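Local coordinates for protein transcriptional regulators (LACI-FAMILY TRANSCRIPTIONAL REGULATORY PROTEIN) (Corynebacterium glutamicum, PDB 3GYB) that probably binds regulatory DNA as a LacI-family transcription factor, its periplasmic-binding-protein-like domain carrying a magnesium ion, at residues Asp101-Ala106 and Arg134-Glu139; His123-Ser128 and Leu150-Leu155; Gly156-His161 and Asp185-Gly190. All coordinates share one frame; numbering follows the deposited sequence.

Contact 1: Asp101-Ala106 and Arg134-Glu139; sequences DDFRGA and RFESFE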
ATOM      1  N   ASP A 101      16.680  14.426   3.940  1.00 15.78           N
ATOM      2  CA  ASP A 101      16.627  15.709   4.621  1.00 16.35           C
ATOM      3  C   ASP A 101      15.204  16.250   4.477  1.00 14.59           C
ATOM      4  O   ASP A 101      14.856  16.800   3.435  1.00 15.34           O
ATOM      5  CB  ASP A 101      17.612  16.678   3.971  1.00 16.88           C
ATOM      6  CG  ASP A 101      17.743  17.973   4.735  1.00 19.65           C
ATOM      7  OD1 ASP A 101      16.767  18.380   5.402  1.00 20.88           O
ATOM      8  OD2 ASP A 101      18.824  18.589   4.653  1.00 21.51           O
ATOM      9  N   ASP A 102      14.394  16.086   5.520  1.00 14.97           N
ATOM     10  CA  ASP A 102      13.004  16.547   5.502  1.00 15.92           C
ATOM     11  C   ASP A 102      12.871  18.054   5.381  1.00 15.86           C
ATOM     12  O   ASP A 102      11.925  18.553   4.772  1.00 15.55           O
ATOM     13  CB  ASP A 102      12.268  16.084   6.759  1.00 15.40           C
ATOM     14  CG  ASP A 102      11.972  14.606   6.744  1.00 17.98           C
ATOM     15  OD1 ASP A 102      11.361  14.139   5.758  1.00 16.04           O
ATOM     16  OD2 ASP A 102      12.348  13.915   7.714  1.00 17.63           O
ATOM     17  N   PHE A 103      13.803  18.787   5.979  1.00 15.35           N
ATOM     18  CA  PHE A 103      13.746  20.237   5.894  1.00 16.22           C
ATOM     19  C   PHE A 103      13.908  20.663   4.440  1.00 14.98           C
ATOM     20  O   PHE A 103      13.158  21.503   3.941  1.00 15.65           O
ATOM     21  CB  PHE A 103      14.841  20.858   6.762  1.00 17.13           C
ATOM     22  CG  PHE A 103      14.653  20.611   8.231  1.00 22.22           C
ATOM     23  CD1 PHE A 103      13.550  21.132   8.899  1.00 22.76           C
ATOM     24  CD2 PHE A 103      15.569  19.845   8.945  1.00 23.30           C
ATOM     25  CE1 PHE A 103      13.359  20.895  10.257  1.00 23.45           C
ATOM     26  CE2 PHE A 103      15.387  19.603  10.305  1.00 25.26           C
ATOM     27  CZ  PHE A 103      14.281  20.128  10.961  1.00 25.98           C
ATOM     28  N   ARG A 104      14.878  20.064   3.758  1.00 14.72           N
ATOM     29  CA  ARG A 104      15.133  20.374   2.357  1.00 15.42           C
ATOM     30  C   ARG A 104      13.960  19.939   1.478  1.00 14.72           C
ATOM     31  O   ARG A 104      13.526  20.682   0.596  1.00 14.52           O
ATOM     32  CB  ARG A 104      16.418  19.680   1.897  1.00 16.78           C
ATOM     33  CG  ARG A 104      16.730  19.821   0.412  1.00 20.98           C
ATOM     34  CD  ARG A 104      16.810  21.276  -0.023  1.00 24.70           C
ATOM     35  NE  ARG A 104      17.152  21.389  -1.437  1.00 27.81           N
ATOM     36  CZ  ARG A 104      16.919  22.463  -2.182  1.00 29.87           C
ATOM     37  NH1 ARG A 104      16.339  23.530  -1.650  1.00 31.66           N
ATOM     38  NH2 ARG A 104      17.259  22.468  -3.465  1.00 31.23           N
ATOM     39  N   GLY A 105      13.454  18.734   1.723  1.00 13.97           N
ATOM     40  CA  GLY A 105      12.340  18.227   0.941  1.00 13.76           C
ATOM     41  C   GLY A 105      11.118  19.120   1.009  1.00 13.60           C
ATOM     42  O   GLY A 105      10.498  19.425  -0.015  1.00 13.30           O
ATOM     43  N   ALA A 106      10.770  19.545   2.219  1.00 13.32           N
ATOM     44  CA  ALA A 106       9.616  20.411   2.420  1.00 13.49           C
ATOM     45  C   ALA A 106       9.877  21.787   1.806  1.00 14.47           C
ATOM     46  O   ALA A 106       8.958  22.459   1.346  1.00 14.12           O
ATOM     47  CB  ALA A 106       9.315  20.543   3.904  1.00 12.93           C
ATOM     48  N   ARG A 134       8.804  18.597   8.438  1.00 15.16           N
ATOM     49  CA  ARG A 134       8.230  19.104   7.198  1.00 13.57           C
ATOM     50  C   ARG A 134       7.330  20.305   7.456  1.00 13.75           C
ATOM     51  O   ARG A 134       7.263  21.221   6.638  1.00 14.88           O
ATOM     52  CB  ARG A 134       7.472  17.982   6.479  1.00 12.69           C
ATOM     53  CG  ARG A 134       8.420  16.891   5.997  1.00 11.13           C
ATOM     54  CD  ARG A 134       7.710  15.669   5.442  1.00 13.18           C
ATOM     55  NE  ARG A 134       8.650  14.553   5.340  1.00 14.37           N
ATOM     56  CZ  ARG A 134       8.316  13.308   5.010  1.00 15.50           C
ATOM     57  NH1 ARG A 134       7.053  13.000   4.736  1.00 16.25           N
ATOM     58  NH2 ARG A 134       9.248  12.363   4.973  1.00 15.03           N
ATOM     59  N   PHE A 135       6.649  20.306   8.599  1.00 13.42           N
ATOM     60  CA  PHE A 135       5.778  21.416   8.965  1.00 14.20           C
ATOM     61  C   PHE A 135       6.631  22.640   9.280  1.00 16.06           C
ATOM     62  O   PHE A 135       6.329  23.747   8.840  1.00 14.53           O
ATOM     63  CB  PHE A 135       4.930  21.056  10.191  1.00 13.22           C
ATOM     64  CG  PHE A 135       4.398  22.256  10.929  1.00 15.76           C
ATOM     65  CD1 PHE A 135       3.369  23.026  10.393  1.00 15.84           C
ATOM     66  CD2 PHE A 135       4.963  22.640  12.141  1.00 15.89           C
ATOM     67  CE1 PHE A 135       2.910  24.168  11.054  1.00 18.21           C
ATOM     68  CE2 PHE A 135       4.513  23.780  12.810  1.00 17.18           C
ATOM     69  CZ  PHE A 135       3.485  24.544  12.263  1.00 18.03           C
ATOM     70  N   GLU A 136       7.695  22.437  10.048  1.00 16.13           N
ATOM     71  CA  GLU A 136       8.575  23.540  10.414  1.00 16.70           C
ATOM     72  C   GLU A 136       9.226  24.165   9.184  1.00 16.59           C
ATOM     73  O   GLU A 136       9.326  25.390   9.076  1.00 15.71           O
ATOM     74  CB  GLU A 136       9.640  23.052  11.399  1.00 19.06           C
ATOM     75  CG  GLU A 136       9.062  22.561  12.714  1.00 25.26           C
ATOM     76  CD  GLU A 136      10.133  22.173  13.714  1.00 28.72           C
ATOM     77  OE1 GLU A 136      11.005  21.344  13.369  1.00 31.98           O
ATOM     78  OE2 GLU A 136      10.099  22.693  14.848  1.00 34.21           O
ATOM     79  N   SER A 137       9.663  23.327   8.250  1.00 15.70           N
ATOM     80  CA  SER A 137      10.285  23.826   7.033  1.00 15.25           C
ATOM     81  C   SER A 137       9.246  24.543   6.173  1.00 14.59           C
ATOM     82  O   SER A 137       9.538  25.562   5.552  1.00 13.62           O
ATOM     83  CB  SER A 137      10.922  22.677   6.250  1.00 15.26           C
ATOM     84  OG  SER A 137      11.504  23.154   5.047  1.00 15.48           O
ATOM     85  N   PHE A 138       8.031  24.005   6.128  1.00 14.13           N
ATOM     86  CA  PHE A 138       6.968  24.645   5.361  1.00 12.20           C
ATOM     87  C   PHE A 138       6.787  26.080   5.857  1.00 13.23           C
ATOM     88  O   PHE A 138       6.770  27.027   5.069  1.00 13.58           O
ATOM     89  CB  PHE A 138       5.650  23.877   5.528  1.00 12.50           C
ATOM     90  CG  PHE A 138       4.440  24.648   5.076  1.00 12.52           C
ATOM     91  CD1 PHE A 138       4.227  24.910   3.727  1.00 13.09           C
ATOM     92  CD2 PHE A 138       3.512  25.118   6.004  1.00 11.65           C
ATOM     93  CE1 PHE A 138       3.108  25.628   3.305  1.00 12.44           C
ATOM     94  CE2 PHE A 138       2.389  25.841   5.591  1.00 12.71           C
ATOM     95  CZ  PHE A 138       2.186  26.096   4.240  1.00 12.28           C
ATOM     96  N   GLU A 139       6.664  26.241   7.169  1.00 15.13           N
ATOM     97  CA  GLU A 139       6.469  27.569   7.735  1.00 15.64           C
ATOM     98  C   GLU A 139       7.661  28.478   7.494  1.00 17.43           C
ATOM     99  O   GLU A 139       7.493  29.641   7.130  1.00 17.53           O
ATOM    100  CB  GLU A 139       6.190  27.491   9.241  1.00 16.54           C
ATOM    101  CG  GLU A 139       4.836  26.894   9.613  1.00 17.32           C
ATOM    102  CD  GLU A 139       4.250  27.515  10.871  1.00 19.13           C
ATOM    103  OE1 GLU A 139       5.023  27.797  11.813  1.00 20.70           O
ATOM    104  OE2 GLU A 139       3.015  27.713  10.927  1.00 17.90           O
TER

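Contact 2: His123-Ser128 and Leu150-Leu155; sequences HLRVGS and LSNDYL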
ATOM      1  N   HIS A 123      -0.740  23.600   4.242  1.00 12.63           N
ATOM      2  CA  HIS A 123      -0.007  22.370   4.525  1.00 11.52           C
ATOM      3  C   HIS A 123      -0.848  21.406   5.347  1.00 12.29           C
ATOM      4  O   HIS A 123      -1.451  21.801   6.345  1.00 12.59           O
ATOM      5  CB  HIS A 123       1.272  22.692   5.303  1.00 11.75           C
ATOM      6  CG  HIS A 123       2.029  21.484   5.767  1.00 12.36           C
ATOM      7  ND1 HIS A 123       2.605  20.585   4.895  1.00 11.85           N
ATOM      8  CD2 HIS A 123       2.351  21.058   7.012  1.00 12.81           C
ATOM      9  CE1 HIS A 123       3.254  19.661   5.582  1.00 11.49           C
ATOM     10  NE2 HIS A 123       3.116  19.925   6.869  1.00 13.13           N
ATOM     11  N   LEU A 124      -0.909  20.150   4.917  1.00 10.86           N
ATOM     12  CA  LEU A 124      -1.636  19.132   5.671  1.00 12.97           C
ATOM     13  C   LEU A 124      -0.564  18.429   6.486  1.00 13.61           C
ATOM     14  O   LEU A 124       0.281  17.730   5.935  1.00 15.08           O
ATOM     15  CB  LEU A 124      -2.321  18.136   4.732  1.00 14.59           C
ATOM     16  CG  LEU A 124      -3.500  18.709   3.955  1.00 15.70           C
ATOM     17  CD1 LEU A 124      -4.040  17.666   2.984  1.00 16.64           C
ATOM     18  CD2 LEU A 124      -4.579  19.139   4.941  1.00 18.72           C
ATOM     19  N   ARG A 125      -0.591  18.610   7.800  1.00 15.64           N
ATOM     20  CA  ARG A 125       0.444  18.014   8.629  1.00 15.61           C
ATOM     21  C   ARG A 125       0.168  16.646   9.231  1.00 15.71           C
ATOM     22  O   ARG A 125      -0.967  16.180   9.277  1.00 15.16           O
ATOM     23  CB  ARG A 125       0.860  18.995   9.736  1.00 21.97           C
ATOM     24  CG  ARG A 125      -0.252  19.472  10.635  1.00 23.62           C
ATOM     25  CD  ARG A 125       0.229  20.589  11.574  1.00 24.24           C
ATOM     26  NE  ARG A 125       1.429  20.224  12.326  1.00 23.53           N
ATOM     27  CZ  ARG A 125       1.922  20.932  13.339  1.00 25.16           C
ATOM     28  NH1 ARG A 125       1.318  22.048  13.731  1.00 22.82           N
ATOM     29  NH2 ARG A 125       3.016  20.522  13.968  1.00 23.80           N
ATOM     30  N   VAL A 126       1.252  16.019   9.676  1.00 17.34           N
ATOM     31  CA  VAL A 126       1.245  14.705  10.308  1.00 19.30           C
ATOM     32  C   VAL A 126       2.039  14.860  11.607  1.00 20.10           C
ATOM     33  O   VAL A 126       3.014  15.608  11.651  1.00 18.83           O
ATOM     34  CB  VAL A 126       1.924  13.660   9.399  1.00 21.26           C
ATOM     35  CG1 VAL A 126       2.034  12.330  10.119  1.00 24.45           C
ATOM     36  CG2 VAL A 126       1.121  13.501   8.116  1.00 23.88           C
ATOM     37  N   GLY A 127       1.629  14.151  12.657  1.00 19.80           N
ATOM     38  CA  GLY A 127       2.299  14.275  13.942  1.00 22.06           C
ATOM     39  C   GLY A 127       3.591  13.513  14.187  1.00 23.13           C
ATOM     40  O   GLY A 127       4.056  13.442  15.325  1.00 25.82           O
ATOM     41  N   SER A 128       4.187  12.961  13.140  1.00 21.82           N
ATOM     42  CA  SER A 128       5.427  12.203  13.289  1.00 21.33           C
ATOM     43  C   SER A 128       6.649  13.111  13.352  1.00 19.62           C
ATOM     44  O   SER A 128       6.543  14.327  13.171  1.00 18.80           O
ATOM     45  CB  SER A 128       5.591  11.245  12.116  1.00 21.25           C
ATOM     46  OG  SER A 128       5.685  11.976  10.907  1.00 21.00           O
ATOM     47  N   LEU A 150      -0.156  28.494   6.335  1.00 16.57           N
ATOM     48  CA  LEU A 150      -1.445  28.018   6.806  1.00 15.51           C
ATOM     49  C   LEU A 150      -1.372  26.502   6.843  1.00 15.48           C
ATOM     50  O   LEU A 150      -0.955  25.878   5.870  1.00 14.25           O
ATOM     51  CB  LEU A 150      -2.567  28.449   5.860  1.00 16.42           C
ATOM     52  CG  LEU A 150      -3.950  27.861   6.158  1.00 16.73           C
ATOM     53  CD1 LEU A 150      -4.447  28.337   7.516  1.00 18.82           C
ATOM     54  CD2 LEU A 150      -4.920  28.283   5.068  1.00 18.36           C
ATOM     55  N   SER A 151      -1.763  25.916   7.970  1.00 15.31           N
ATOM     56  CA  SER A 151      -1.746  24.465   8.127  1.00 16.79           C
ATOM     57  C   SER A 151      -2.923  24.054   8.991  1.00 18.31           C
ATOM     58  O   SER A 151      -3.492  24.880   9.712  1.00 18.50           O
ATOM     59  CB  SER A 151      -0.455  24.007   8.819  1.00 16.11           C
ATOM     60  OG  SER A 151       0.700  24.431   8.119  1.00 20.25           O
ATOM     61  N   ASN A 152      -3.297  22.781   8.916  1.00 18.70           N
ATOM     62  CA  ASN A 152      -4.381  22.288   9.750  1.00 21.89           C
ATOM     63  C   ASN A 152      -3.733  21.951  11.096  1.00 23.58           C
ATOM     64  O   ASN A 152      -2.516  22.063  11.239  1.00 25.33           O
ATOM     65  CB  ASN A 152      -5.057  21.067   9.100  1.00 18.82           C
ATOM     66  CG  ASN A 152      -4.112  19.899   8.892  1.00 16.72           C
ATOM     67  OD1 ASN A 152      -2.933  20.078   8.606  1.00 15.19           O
ATOM     68  ND2 ASN A 152      -4.642  18.682   9.018  1.00 16.12           N
ATOM     69  N   ASP A 153      -4.532  21.558  12.081  1.00 28.77           N
ATOM     70  CA  ASP A 153      -4.006  21.255  13.413  1.00 32.93           C
ATOM     71  C   ASP A 153      -3.798  19.767  13.671  1.00 33.47           C
ATOM     72  O   ASP A 153      -3.190  19.374  14.669  1.00 33.97           O
ATOM     73  CB  ASP A 153      -4.954  21.821  14.466  1.00 35.71           C
ATOM     74  CG  ASP A 153      -6.391  21.431  14.209  1.00 38.31           C
ATOM     75  OD1 ASP A 153      -6.691  20.217  14.235  1.00 39.45           O
ATOM     76  OD2 ASP A 153      -7.218  22.337  13.970  1.00 39.18           O
ATOM     77  N   TYR A 154      -4.314  18.948  12.766  1.00 33.33           N
ATOM     78  CA  TYR A 154      -4.206  17.500  12.870  1.00 32.60           C
ATOM     79  C   TYR A 154      -2.790  17.044  13.208  1.00 32.72           C
ATOM     80  O   TYR A 154      -1.859  17.281  12.442  1.00 34.47           O
ATOM     81  CB  TYR A 154      -4.634  16.867  11.547  1.00 30.02           C
ATOM     82  CG  TYR A 154      -4.596  15.360  11.545  1.00 28.78           C
ATOM     83  CD1 TYR A 154      -5.600  14.621  12.162  1.00 27.24           C
ATOM     84  CD2 TYR A 154      -3.558  14.672  10.921  1.00 26.99           C
ATOM     85  CE1 TYR A 154      -5.575  13.231  12.158  1.00 26.00           C
ATOM     86  CE2 TYR A 154      -3.520  13.281  10.911  1.00 27.34           C
ATOM     87  CZ  TYR A 154      -4.534  12.568  11.533  1.00 25.36           C
ATOM     88  OH  TYR A 154      -4.504  11.191  11.539  1.00 23.45           O
ATOM     89  N   LEU A 155      -2.625  16.384  14.350  1.00 33.18           N
ATOM     90  CA  LEU A 155      -1.312  15.886  14.741  1.00 32.74           C
ATOM     91  C   LEU A 155      -1.360  14.370  14.909  1.00 31.85           C
ATOM     92  O   LEU A 155      -0.583  13.788  15.668  1.00 32.49           O
ATOM     93  CB  LEU A 155      -0.835  16.551  16.039  1.00 35.20           C
ATOM     94  CG  LEU A 155      -1.592  16.318  17.349  1.00 37.93           C
ATOM     95  CD1 LEU A 155      -0.781  16.898  18.501  1.00 40.52           C
ATOM     96  CD2 LEU A 155      -2.969  16.958  17.288  1.00 39.87           C
TER
HETATM   97  O   HOH W   1      -3.449  16.418   7.754  1.00 19.54           O
HETATM   98  O   HOH W   2      -1.000  23.372  13.001  1.00 31.84           O

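Contact 3: Gly156-His161 and Asp185-Gly190; sequences GPAVEH and DITAIG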
ATOM      1  N   GLY A 156      -2.277  13.738  14.185  1.00 29.64           N
ATOM      2  CA  GLY A 156      -2.415  12.297  14.255  1.00 27.06           C
ATOM      3  C   GLY A 156      -1.533  11.599  13.237  1.00 25.34           C
ATOM      4  O   GLY A 156      -0.668  12.231  12.628  1.00 25.21           O
ATOM      5  N   PRO A 157      -1.727  10.291  13.027  1.00 24.44           N
ATOM      6  CA  PRO A 157      -0.924   9.530  12.066  1.00 23.34           C
ATOM      7  C   PRO A 157      -1.341   9.773  10.622  1.00 22.21           C
ATOM      8  O   PRO A 157      -2.453  10.230  10.349  1.00 22.34           O
ATOM      9  CB  PRO A 157      -1.165   8.089  12.494  1.00 23.75           C
ATOM     10  CG  PRO A 157      -2.599   8.130  12.921  1.00 25.58           C
ATOM     11  CD  PRO A 157      -2.667   9.405  13.740  1.00 24.24           C
ATOM     12  N   ALA A 158      -0.439   9.457   9.701  1.00 20.85           N
ATOM     13  CA  ALA A 158      -0.708   9.632   8.283  1.00 20.34           C
ATOM     14  C   ALA A 158      -1.642   8.538   7.783  1.00 19.24           C
ATOM     15  O   ALA A 158      -1.241   7.381   7.645  1.00 18.77           O
ATOM     16  CB  ALA A 158       0.592   9.595   7.504  1.00 20.19           C
ATOM     17  N   VAL A 159      -2.893   8.909   7.530  1.00 16.88           N
ATOM     18  CA  VAL A 159      -3.890   7.972   7.028  1.00 16.00           C
ATOM     19  C   VAL A 159      -4.731   8.681   5.976  1.00 14.42           C
ATOM     20  O   VAL A 159      -4.976   9.883   6.070  1.00 13.16           O
ATOM     21  CB  VAL A 159      -4.803   7.444   8.154  1.00 18.04           C
ATOM     22  CG1 VAL A 159      -4.011   6.524   9.074  1.00 19.13           C
ATOM     23  CG2 VAL A 159      -5.384   8.600   8.939  1.00 19.27           C
ATOM     24  N   GLU A 160      -5.171   7.934   4.969  1.00 12.13           N
ATOM     25  CA  GLU A 160      -5.956   8.513   3.891  1.00 11.13           C
ATOM     26  C   GLU A 160      -7.252   9.155   4.353  1.00 10.81           C
ATOM     27  O   GLU A 160      -7.581  10.255   3.929  1.00 10.63           O
ATOM     28  CB  GLU A 160      -6.258   7.448   2.827  1.00  9.78           C
ATOM     29  CG  GLU A 160      -7.064   7.934   1.618  1.00 12.07           C
ATOM     30  CD  GLU A 160      -8.554   8.068   1.889  1.00 11.87           C
ATOM     31  OE1 GLU A 160      -9.092   7.284   2.701  1.00 14.18           O
ATOM     32  OE2 GLU A 160      -9.196   8.942   1.267  1.00 14.92           O
ATOM     33  N   HIS A 161      -7.987   8.481   5.232  1.00 11.12           N
ATOM     34  CA  HIS A 161      -9.257   9.037   5.671  1.00 11.16           C
ATOM     35  C   HIS A 161      -9.122  10.418   6.296  1.00 11.42           C
ATOM     36  O   HIS A 161      -9.937  11.300   6.027  1.00 10.92           O
ATOM     37  CB  HIS A 161      -9.965   8.105   6.653  1.00 12.32           C
ATOM     38  CG  HIS A 161     -11.364   8.536   6.965  1.00 12.77           C
ATOM     39  ND1 HIS A 161     -12.395   8.420   6.057  1.00 14.94           N
ATOM     40  CD2 HIS A 161     -11.890   9.148   8.054  1.00 13.59           C
ATOM     41  CE1 HIS A 161     -13.494   8.942   6.572  1.00 16.71           C
ATOM     42  NE2 HIS A 161     -13.215   9.390   7.782  1.00 14.73           N
ATOM     43  N   ASP A 185       2.318  11.263   0.781  1.00  9.26           N
ATOM     44  CA  ASP A 185       1.433  10.800  -0.283  1.00  9.52           C
ATOM     45  C   ASP A 185       0.098  10.225   0.160  1.00 10.43           C
ATOM     46  O   ASP A 185      -0.932  10.539  -0.432  1.00 10.69           O
ATOM     47  CB  ASP A 185       2.141   9.745  -1.140  1.00  8.41           C
ATOM     48  CG  ASP A 185       3.200  10.335  -2.052  1.00 10.19           C
ATOM     49  OD1 ASP A 185       3.386  11.578  -2.057  1.00 11.59           O
ATOM     50  OD2 ASP A 185       3.847   9.540  -2.778  1.00 10.90           O
ATOM     51  N   ILE A 186       0.099   9.378   1.184  1.00 10.68           N
ATOM     52  CA  ILE A 186      -1.153   8.766   1.608  1.00 12.41           C
ATOM     53  C   ILE A 186      -2.142   9.849   2.037  1.00 11.71           C
ATOM     54  O   ILE A 186      -3.334   9.757   1.760  1.00 11.93           O
ATOM     55  CB  ILE A 186      -0.916   7.724   2.735  1.00 12.70           C
ATOM     56  CG1 ILE A 186      -2.176   6.879   2.931  1.00 15.77           C
ATOM     57  CG2 ILE A 186      -0.520   8.406   4.027  1.00 14.98           C
ATOM     58  CD1 ILE A 186      -2.582   6.096   1.689  1.00 16.06           C
ATOM     59  N   THR A 187      -1.641  10.891   2.687  1.00 10.71           N
ATOM     60  CA  THR A 187      -2.513  11.985   3.091  1.00 11.71           C
ATOM     61  C   THR A 187      -3.005  12.709   1.832  1.00 12.32           C
ATOM     62  O   THR A 187      -4.165  13.122   1.752  1.00 12.18           O
ATOM     63  CB  THR A 187      -1.758  12.960   4.019  1.00 13.21           C
ATOM     64  OG1 THR A 187      -1.465  12.287   5.252  1.00 14.31           O
ATOM     65  CG2 THR A 187      -2.604  14.206   4.318  1.00 13.82           C
ATOM     66  N   ALA A 188      -2.124  12.838   0.843  1.00 10.07           N
ATOM     67  CA  ALA A 188      -2.462  13.512  -0.412  1.00 11.43           C
ATOM     68  C   ALA A 188      -3.562  12.777  -1.172  1.00 11.49           C
ATOM     69  O   ALA A 188      -4.342  13.402  -1.898  1.00 13.73           O
ATOM     70  CB  ALA A 188      -1.211  13.655  -1.297  1.00 10.08           C
ATOM     71  N   ILE A 189      -3.614  11.455  -1.025  1.00 11.76           N
ATOM     72  CA  ILE A 189      -4.652  10.668  -1.684  1.00 11.85           C
ATOM     73  C   ILE A 189      -5.992  11.142  -1.130  1.00 11.39           C
ATOM     74  O   ILE A 189      -6.975  11.255  -1.862  1.00 12.22           O
ATOM     75  CB  ILE A 189      -4.490   9.152  -1.409  1.00 13.07           C
ATOM     76  CG1 ILE A 189      -3.139   8.666  -1.935  1.00 16.55           C
ATOM     77  CG2 ILE A 189      -5.622   8.377  -2.069  1.00 12.40           C
ATOM     78  CD1 ILE A 189      -2.896   8.993  -3.383  1.00 17.18           C
ATOM     79  N   GLY A 190      -6.020  11.419   0.173  1.00 11.02           N
ATOM     80  CA  GLY A 190      -7.234  11.917   0.796  1.00 11.20           C
ATOM     81  C   GLY A 190      -7.566  13.301   0.270  1.00 10.62           C
ATOM     82  O   GLY A 190      -8.729  13.621  -0.007  1.00 10.64           O
TER
HETATM   83  O   HOH W   3      -3.284  12.042   7.269  1.00 19.94           O
HETATM   84  O   HOH W   4      -9.435   9.734  -1.374  1.00 14.09           O

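Contact 1: Asp101-Ala106 and Arg134-Glu139
Arg134 grips Asp102 side-on, NE and NH2 both turned to one carboxylate oxygen: Arg134 NE lies 2.8 Å from Asp102 OD1, and NH2 is almost as close. The oxygen sits in the guanidinium plane, but the two flat groups are turned 57° apart, and both nitrogens arrive from the same face of the carboxylate. The NE bond meets OD1 from well above that plane, whereas NH2 comes closer to it, on the syn side. A straight run from CG to NE carries the guanidinium across.

A turn further along the second helix, Ser137 OG donates to the backbone Phe103 O at 2.6 Å, in the carbonyl plane on a lone pair. With OG anti to its own backbone N (chi1 179°), the hydroxyl faces the neighbouring helix. Ala106 CB rests against Arg134 O and Ser137 CB, 3.6 Å from the latter, consistent with the close approach of the axes of 102-106 and 134-139, 7.9 Å apart at 48°. On the outer side, the Phe103 ring takes Ser137 CB and Glu136 OE1 at its edge.

Asp101 N-caps the first helix through OD1, which accepts from Arg104 N. Helices 102-115 and 129-144, with strand 121-124 between them in the chain, are neighbours in a type I periplasmic-binding-protein-like fold. Further out, Arg133 NE pairs with Asp102 OD2, Ser183 O accepts from Arg134 NH1, and Tyr211 makes a cation-pi contact with Arg134. Two arginines on one buried carboxylate would be expected to keep Asp102 ionised, and the pairing probably holds in place the Arg134 side chain, about 4 Å from that of Asp212, a magnesium ligand.

Contact 2: His123-Ser128 and Leu150-Leu155
The Asn152 carboxamide lies across Leu124 at about a right angle, with Leu124 CD2 4.1 Å from Asn152 CG. Its OD1 accepts from Arg125 N at 2.9 Å in a nearly straight bond (165°), taken in the carbonyl plane on a lone pair. The amide is placed there by a first torsion of 61°, which sets CG between the backbone N and the carbonyl carbon. Its ND2 goes to Glu166 OE1 of helix 160-173 and also to a water that donates to Arg125 O, so the side chain stands in for a regular strand partner and meets both backbone polar atoms of Arg125, one directly and one through water.

Toward His123 the two segments pair as a short, weakly bonded parallel strand. His123 N donates to Leu150 O at 2.8 Å, and Asn152 N returns a weak bond to His123 O, the parallel bridge being His123 with Ser151. This is the end of a beta-alpha-beta unit, strand 121-124, helix 129-144 and strand 150-151, in which the short last strand is one of the two edge strands of the sheet within this chain. The His123 ring has Ser151 OG at its edge, while its ND1 bonds to Phe181 O on the adjoining strand.

Arg125 bends at chi3 (-53°), and its chain passes over the loop: CG sits 3.3 Å from Tyr154 O and CD 3.1 Å from Asn152 O. A second water links Arg125 NH1 to Asn152 O, and the guanidinium makes a cation-pi contact with Phe135. Tyr154 turns its ring edge to Arg125 O, its CD2 3.4 Å away, and its hydroxyl is hydrogen-bonded to Pro157 O. Where the two segments close up again, Gly127 CA makes a CA-H...O contact with Leu155 O.

Contact 3: Gly156-His161 and Asp185-Gly190
Ile186 points its side chain from the first turn of helix 185-198 at the loop that leads into helix 160-173, and its two branches part there. CG2 meets Ala158, lying 3.8 Å from Ala158 CB, while CG1 and CD1 run along the start of helix 160-173, CD1 standing 4.1 Å from Glu160 CB. Both helices belong to the same one of the two alpha/beta domains of the periplasmic-binding-protein-like fold, and the contact sets the N-terminal turn of one against that of the other. The first torsion of Ile186 (-167°) puts CG1 anti to the backbone N and CG2 between N and the carbonyl carbon, which accounts for the way one residue serves both Ala158 and Glu160.

Glu160 approaches from the other helix. Its chain, swung away from its backbone N and bent at chi2 (-78°), folds back over the helix opposite and crosses Ile189 at about a right angle, Glu160 CG being 4.0 Å from Ile189 CG2. Backbones come near at Gly190, whose CA makes a CA-H...O contact of 3.6 Å with Glu160 O. Thr219 and Leu221 of the second subunit pack on Glu160 and Ile189 respectively, so this end of the contact borders the dimer interface.

No direct hydrogen bond spans the two segments, and water does that work at both ends. Near Ala158, Thr187 OG1, which is also hydrogen-bonded to Asn184 OD1, accepts from a water that in turn takes a bond from Val159 N. At the far end another water donates twice, to Glu160 OE2 at 2.8 Å and to Ile189 O at 2.9 Å.

Overall arrangement
Contact 1 is the most buried of the three and relies on direct charge pairing between two helices, whereas contacts 2 and 3 are partly buried and use water to complete their polar links. Helix 129-144 joins the first two: its Phe138 packs on His123 and Ser151, and Phe135 meets Arg125, so one face of that helix serves contact 1 and another lies on the strands of contact 2. Contact 3 follows directly along the chain and touches contact 2, with a probable hydrogen bond from Gly127 N to Gly156 O. Its chemistry is mainly apolar, and it alone borders the second subunit. Contacts 1 and 3 do not touch, their centres being about 17 Å apart.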